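Local structure of xylose isomerase domain protein (Alicyclobacillus acidocaldarius subsp. acidocaldarius, 3U0H) at residues Y73-E76 and P77-L80; V251-E254 and T255-G259. The protein adopts a xylose isomerase-like TIM-barrel fold and may act as an isomerase. All coordinates share one frame; numbering follows the deposited sequence.

Followed from the N terminus, the chain first leaves barrel strand 62-67, and contact 1 turns that loop into helix 76-84 through Ser75 at the N-cap. All eight parallel barrel strands have been laid down by the time contact 2 is reached, in the loop between the last of them, 246-249, and the C-terminal helix 261-280. Each contact is a local bend within one continuous piece of chain. They lie in series, contact 1 closing before contact 2 opens, so they neither nest nor cross. Their centres are 34 Å apart and their nearest atoms about 15 Å, without touching: two separate strand-to-helix connections of one barrel.

Contact 1: Y73-E76 and P77-L80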
ATOM      1  N   TYR A  73       8.469 -11.791  19.098  1.00 21.68           N
ATOM      2  CA  TYR A  73       7.642 -12.787  19.767  1.00 22.72           C
ATOM      3  C   TYR A  73       7.065 -12.241  21.057  1.00 23.01           C
ATOM      4  O   TYR A  73       6.434 -12.983  21.782  1.00 26.98           O
ATOM      5  CB  TYR A  73       8.396 -14.162  19.982  1.00 24.53           C
ATOM      6  CG  TYR A  73       9.208 -14.549  18.741  1.00 23.63           C
ATOM      7  CD1 TYR A  73       8.597 -15.130  17.666  1.00 24.03           C
ATOM      8  CD2 TYR A  73      10.557 -14.196  18.612  1.00 23.13           C
ATOM      9  CE1 TYR A  73       9.310 -15.450  16.514  1.00 26.39           C
ATOM     10  CE2 TYR A  73      11.281 -14.491  17.458  1.00 22.62           C
ATOM     11  CZ  TYR A  73      10.648 -15.108  16.411  1.00 24.17           C
ATOM     12  OH  TYR A  73      11.259 -15.360  15.206  1.00 24.37           O
ATOM     13  N   ASP A  74       7.157 -10.944  21.324  1.00 23.66           N
ATOM     14  CA  ASP A  74       6.555 -10.396  22.542  1.00 23.22           C
ATOM     15  C   ASP A  74       5.040 -10.415  22.423  1.00 24.39           C
ATOM     16  O   ASP A  74       4.474 -10.709  21.357  1.00 23.90           O
ATOM     17  CB  ASP A  74       6.999  -8.967  22.797  1.00 25.12           C
ATOM     18  CG  ASP A  74       8.162  -8.871  23.768  1.00 31.06           C
ATOM     19  OD1 ASP A  74       8.231  -9.691  24.695  1.00 36.33           O
ATOM     20  OD2 ASP A  74       9.031  -7.981  23.627  1.00 30.89           O
ATOM     21  N   SER A  75       4.396 -10.134  23.547  1.00 22.73           N
ATOM     22  CA  SER A  75       2.993  -9.787  23.570  1.00 24.57           C
ATOM     23  C   SER A  75       2.762  -8.569  22.627  1.00 24.62           C
ATOM     24  O   SER A  75       3.706  -7.803  22.342  1.00 20.45           O
ATOM     25  CB  SER A  75       2.566  -9.463  25.025  1.00 26.01           C
ATOM     26  OG  SER A  75       3.223  -8.253  25.471  1.00 28.78           O
ATOM     27  N   GLU A  76       1.524  -8.418  22.138  1.00 22.48           N
ATOM     28  CA  GLU A  76       1.192  -7.360  21.180  1.00 25.14           C
ATOM     29  C   GLU A  76       1.507  -5.956  21.762  1.00 26.45           C
ATOM     30  O   GLU A  76       2.172  -5.182  21.080  1.00 27.25           O
ATOM     31  CB  GLU A  76      -0.294  -7.425  20.673  1.00 25.82           C
ATOM     32  CG  GLU A  76      -0.588  -6.673  19.344  1.00 26.26           C
ATOM     33  CD  GLU A  76       0.302  -7.056  18.123  1.00 26.82           C
ATOM     34  OE1 GLU A  76       0.713  -8.232  17.961  1.00 25.54           O
ATOM     35  OE2 GLU A  76       0.582  -6.180  17.284  1.00 25.64           O
ATOM     36  N   PRO A  77       1.060  -5.643  23.025  1.00 26.32           N
ATOM     37  CA  PRO A  77       1.281  -4.281  23.528  1.00 24.54           C
ATOM     38  C   PRO A  77       2.784  -3.948  23.651  1.00 24.21           C
ATOM     39  O   PRO A  77       3.161  -2.822  23.411  1.00 23.26           O
ATOM     40  CB  PRO A  77       0.618  -4.298  24.907  1.00 24.83           C
ATOM     41  CG  PRO A  77      -0.250  -5.530  24.932  1.00 25.98           C
ATOM     42  CD  PRO A  77       0.487  -6.507  24.081  1.00 24.65           C
ATOM     43  N   VAL A  78       3.623  -4.911  24.014  1.00 21.48           N
ATOM     44  CA  VAL A  78       5.063  -4.631  24.155  1.00 21.69           C
ATOM     45  C   VAL A  78       5.671  -4.486  22.766  1.00 25.47           C
ATOM     46  O   VAL A  78       6.474  -3.577  22.520  1.00 29.54           O
ATOM     47  CB  VAL A  78       5.774  -5.728  24.991  1.00 21.60           C
ATOM     48  CG1 VAL A  78       7.295  -5.518  25.036  1.00 20.83           C
ATOM     49  CG2 VAL A  78       5.158  -5.836  26.409  1.00 17.80           C
ATOM     50  N   PHE A  79       5.266  -5.372  21.848  1.00 25.64           N
ATOM     51  CA  PHE A  79       5.737  -5.310  20.487  1.00 25.60           C
ATOM     52  C   PHE A  79       5.391  -3.959  19.860  1.00 24.80           C
ATOM     53  O   PHE A  79       6.255  -3.296  19.291  1.00 25.61           O
ATOM     54  CB  PHE A  79       5.195  -6.465  19.594  1.00 23.89           C
ATOM     55  CG  PHE A  79       5.434  -6.231  18.141  1.00 21.61           C
ATOM     56  CD1 PHE A  79       6.708  -6.301  17.642  1.00 23.08           C
ATOM     57  CD2 PHE A  79       4.411  -5.830  17.305  1.00 22.53           C
ATOM     58  CE1 PHE A  79       6.973  -6.026  16.320  1.00 23.97           C
ATOM     59  CE2 PHE A  79       4.659  -5.571  15.974  1.00 24.15           C
ATOM     60  CZ  PHE A  79       5.958  -5.684  15.479  1.00 24.45           C
ATOM     61  N   LEU A  80       4.136  -3.564  19.938  1.00 23.96           N
ATOM     62  CA  LEU A  80       3.758  -2.275  19.350  1.00 26.44           C
ATOM     63  C   LEU A  80       4.550  -1.105  19.926  1.00 25.52           C
ATOM     64  O   LEU A  80       4.905  -0.146  19.201  1.00 26.31           O
ATOM     65  CB  LEU A  80       2.263  -1.998  19.455  1.00 24.99           C
ATOM     66  CG  LEU A  80       1.400  -2.926  18.567  1.00 26.40           C
ATOM     67  CD1 LEU A  80      -0.115  -2.779  18.849  1.00 25.88           C
ATOM     68  CD2 LEU A  80       1.718  -2.807  17.060  1.00 23.41           C
TER
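Leu80 N donates to Glu76 O at 2.8 Å, an almost linear bond (N-H...O 176°) that closes the first turn of the helix. One residue earlier the same pattern begins outside the helix: Phe79 N bonds to Ser75 O at 2.9 Å, with Ser75 in the N-cap position. The serine hydroxyl swings between its own backbone N and carbonyl carbon (chi1 67°), which brings OG over the first turn, 3.2 Å from Val78 CG2 and also beside Pro77 CD. Val78 thus meets a polar atom on each methyl, since Asp74 OD2 lies 3.3 Å from its CG1. The Asp74 carboxylate reaches across the valine at a slant, and its negative charge, just ahead of the helix start, would be expected to sit well with the helix dipole. With a lysine in its place the carboxylate beside Val78 is gone, and the helix start would probably lose a nearby negative charge and face a positive one instead. Glu76 works on another side of the turn. The chain leaves with CG anti to the backbone N (chi1 -160°) and bends at chi2. This brings Glu76 OE2 within 3.6 Å of Leu80 CG and to the edge of the Phe79 ring. Both carboxylate oxygens are held by salt bridges, OE2 with Arg122 and OE1 with Arg123; a glycerol molecule, probably from crystallisation, also lies close by. Arg123 takes the carbonyl of Asp74 as well, and the buried Phe79 packs on helix 113-131. The turn therefore sits near the surface of the TIM barrel, where the loop after strand 62-67 enters helix 76-84 and both lean on helix 113-131.

Contact 2: V251-E254 and T255-G259; sequences VLHE and TPLDG
His253 and Leu257 meet at about a right angle in the loop that follows the last strand of the TIM barrel, the leucine laid over one face of the imidazole. The contact is a CH-pi interaction: Leu257 CG stands 3.8 Å from the ring centroid and only 14° off the ring normal, while CD1 reaches over the ND1 and CE1 side of the same face. With CG of the leucine anti to its carbonyl carbon (chi1 -71°), the branch point is carried up to the ring and its two methyls part, one staying on the histidine and the other going to Val251.

What fixes the tilt of the ring is a bond from its edge. ND1 donates to Val251 O at 2.8 Å and 171°, the acceptor lying nearly in the ring plane and the donor in the carbonyl plane, so the imidazole has little freedom to rotate beneath the leucine. On another part of the rim, CD2 points to Thr255 O, though that residue is modelled in two conformers.

Val251 lies just after strand 246-249 and is buried; its backbone N bonds to Thr11, and its side chain also touches Arg221 and Pro224. The leucine crosses it at a slant, CD2 resting 3.6 Å from Val251 CG1.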
ATOM      1  N   VAL A 251      31.687 -15.526  14.661  1.00 25.17           N
ATOM      2  CA  VAL A 251      32.223 -16.832  15.044  1.00 25.44           C
ATOM      3  C   VAL A 251      31.674 -17.198  16.413  1.00 26.19           C
ATOM      4  O   VAL A 251      32.368 -17.043  17.408  1.00 26.40           O
ATOM      5  CB  VAL A 251      33.758 -16.858  14.980  1.00 24.79           C
ATOM      6  CG1 VAL A 251      34.288 -18.208  15.420  1.00 23.38           C
ATOM      7  CG2 VAL A 251      34.212 -16.558  13.548  1.00 23.89           C
ATOM      8  N   LEU A 252      30.399 -17.604  16.462  1.00 25.37           N
ATOM      9  CA  LEU A 252      29.781 -17.931  17.730  1.00 27.64           C
ATOM     10  C   LEU A 252      30.569 -19.117  18.304  1.00 26.26           C
ATOM     11  O   LEU A 252      30.987 -19.981  17.565  1.00 24.61           O
ATOM     12  CB  LEU A 252      28.286 -18.267  17.590  1.00 28.18           C
ATOM     13  CG  LEU A 252      27.384 -17.186  16.970  1.00 29.98           C
ATOM     14  CD1 LEU A 252      25.932 -17.655  16.952  1.00 31.55           C
ATOM     15  CD2 LEU A 252      27.431 -15.862  17.709  1.00 29.90           C
ATOM     16  N   HIS A 253      30.808 -19.129  19.605  1.00 27.11           N
ATOM     17  CA  HIS A 253      31.613 -20.186  20.224  1.00 29.58           C
ATOM     18  C   HIS A 253      31.213 -20.368  21.681  1.00 31.47           C
ATOM     19  O   HIS A 253      30.754 -19.410  22.328  1.00 30.07           O
ATOM     20  CB  HIS A 253      33.079 -19.811  20.105  1.00 31.34           C
ATOM     21  CG  HIS A 253      33.406 -18.485  20.733  1.00 34.02           C
ATOM     22  ND1 HIS A 253      33.177 -17.313  20.104  1.00 29.87           N
ATOM     23  CD2 HIS A 253      33.907 -18.165  22.020  1.00 36.21           C
ATOM     24  CE1 HIS A 253      33.544 -16.292  20.916  1.00 32.81           C
ATOM     25  NE2 HIS A 253      33.988 -16.815  22.095  1.00 36.06           N
ATOM     26  N   GLU A 254      31.352 -21.580  22.227  1.00 35.02           N
ATOM     27  CA  GLU A 254      30.956 -21.826  23.656  1.00 36.54           C
ATOM     28  C   GLU A 254      32.123 -21.681  24.635  1.00 35.71           C
ATOM     29  O   GLU A 254      31.929 -21.458  25.847  1.00 34.12           O
ATOM     30  CB  GLU A 254      30.331 -23.220  23.818  1.00 39.35           C
ATOM     31  CG  GLU A 254      29.001 -23.372  23.101  1.00 40.67           C
ATOM     32  CD  GLU A 254      28.269 -24.676  23.428  1.00 43.95           C
ATOM     33  OE1 GLU A 254      28.784 -25.554  24.194  1.00 41.81           O
ATOM     34  OE2 GLU A 254      27.138 -24.797  22.897  1.00 45.15           O
ATOM     35  N   THR A 255      33.318 -21.782  24.063  1.00 34.70           N
ATOM     36  CA  THR A 255      34.551 -21.808  24.801  0.50 34.68           C
ATOM     37  C   THR A 255      35.564 -20.823  24.199  1.00 34.63           C
ATOM     38  O   THR A 255      35.515 -20.543  23.044  1.00 33.81           O
ATOM     39  CB  THR A 255      35.129 -23.237  24.735  0.50 34.75           C
ATOM     40  OG1 THR A 255      35.097 -23.702  23.377  0.50 31.46           O
ATOM     41  CG2 THR A 255      34.298 -24.198  25.626  0.50 35.23           C
ATOM     42  N   PRO A 256      36.502 -20.313  25.007  1.00 37.14           N
ATOM     43  CA  PRO A 256      37.519 -19.458  24.460  1.00 40.33           C
ATOM     44  C   PRO A 256      38.048 -19.922  23.107  1.00 43.15           C
ATOM     45  O   PRO A 256      38.509 -21.072  22.971  1.00 47.31           O
ATOM     46  CB  PRO A 256      38.632 -19.557  25.491  1.00 40.66           C
ATOM     47  CG  PRO A 256      37.918 -19.733  26.768  1.00 40.52           C
ATOM     48  CD  PRO A 256      36.615 -20.410  26.469  1.00 39.41           C
ATOM     49  N   LEU A 257      37.949 -19.026  22.123  1.00 44.00           N
ATOM     50  CA  LEU A 257      38.627 -19.181  20.816  1.00 46.58           C
ATOM     51  C   LEU A 257      40.172 -19.068  21.007  1.00 47.32           C
ATOM     52  O   LEU A 257      40.630 -18.520  22.015  1.00 44.26           O
ATOM     53  CB  LEU A 257      38.143 -18.112  19.816  1.00 43.40           C
ATOM     54  CG  LEU A 257      36.730 -18.077  19.165  1.00 44.65           C
ATOM     55  CD1 LEU A 257      36.421 -16.714  18.571  1.00 39.45           C
ATOM     56  CD2 LEU A 257      36.597 -19.124  18.075  1.00 45.43           C
ATOM     57  N   ASP A 258      40.952 -19.550  20.037  1.00 44.56           N
ATOM     58  CA  ASP A 258      42.420 -19.603  20.153  1.00 50.08           C
ATOM     59  C   ASP A 258      43.068 -18.205  20.023  1.00 45.68           C
ATOM     60  O   ASP A 258      42.655 -17.440  19.142  1.00 45.80           O
ATOM     61  CB  ASP A 258      42.970 -20.550  19.062  1.00 56.11           C
ATOM     62  CG  ASP A 258      44.130 -21.417  19.542  1.00 63.83           C
ATOM     63  OD1 ASP A 258      45.025 -20.893  20.254  1.00 72.16           O
ATOM     64  OD2 ASP A 258      44.157 -22.629  19.189  1.00 68.94           O
ATOM     65  N   GLY A 259      44.066 -17.876  20.867  1.00 40.22           N
ATOM     66  CA  GLY A 259      44.868 -16.617  20.739  1.00 37.58           C
ATOM     67  C   GLY A 259      44.467 -15.461  21.680  1.00 36.89           C
ATOM     68  O   GLY A 259      43.946 -15.703  22.766  1.00 33.21           O
TER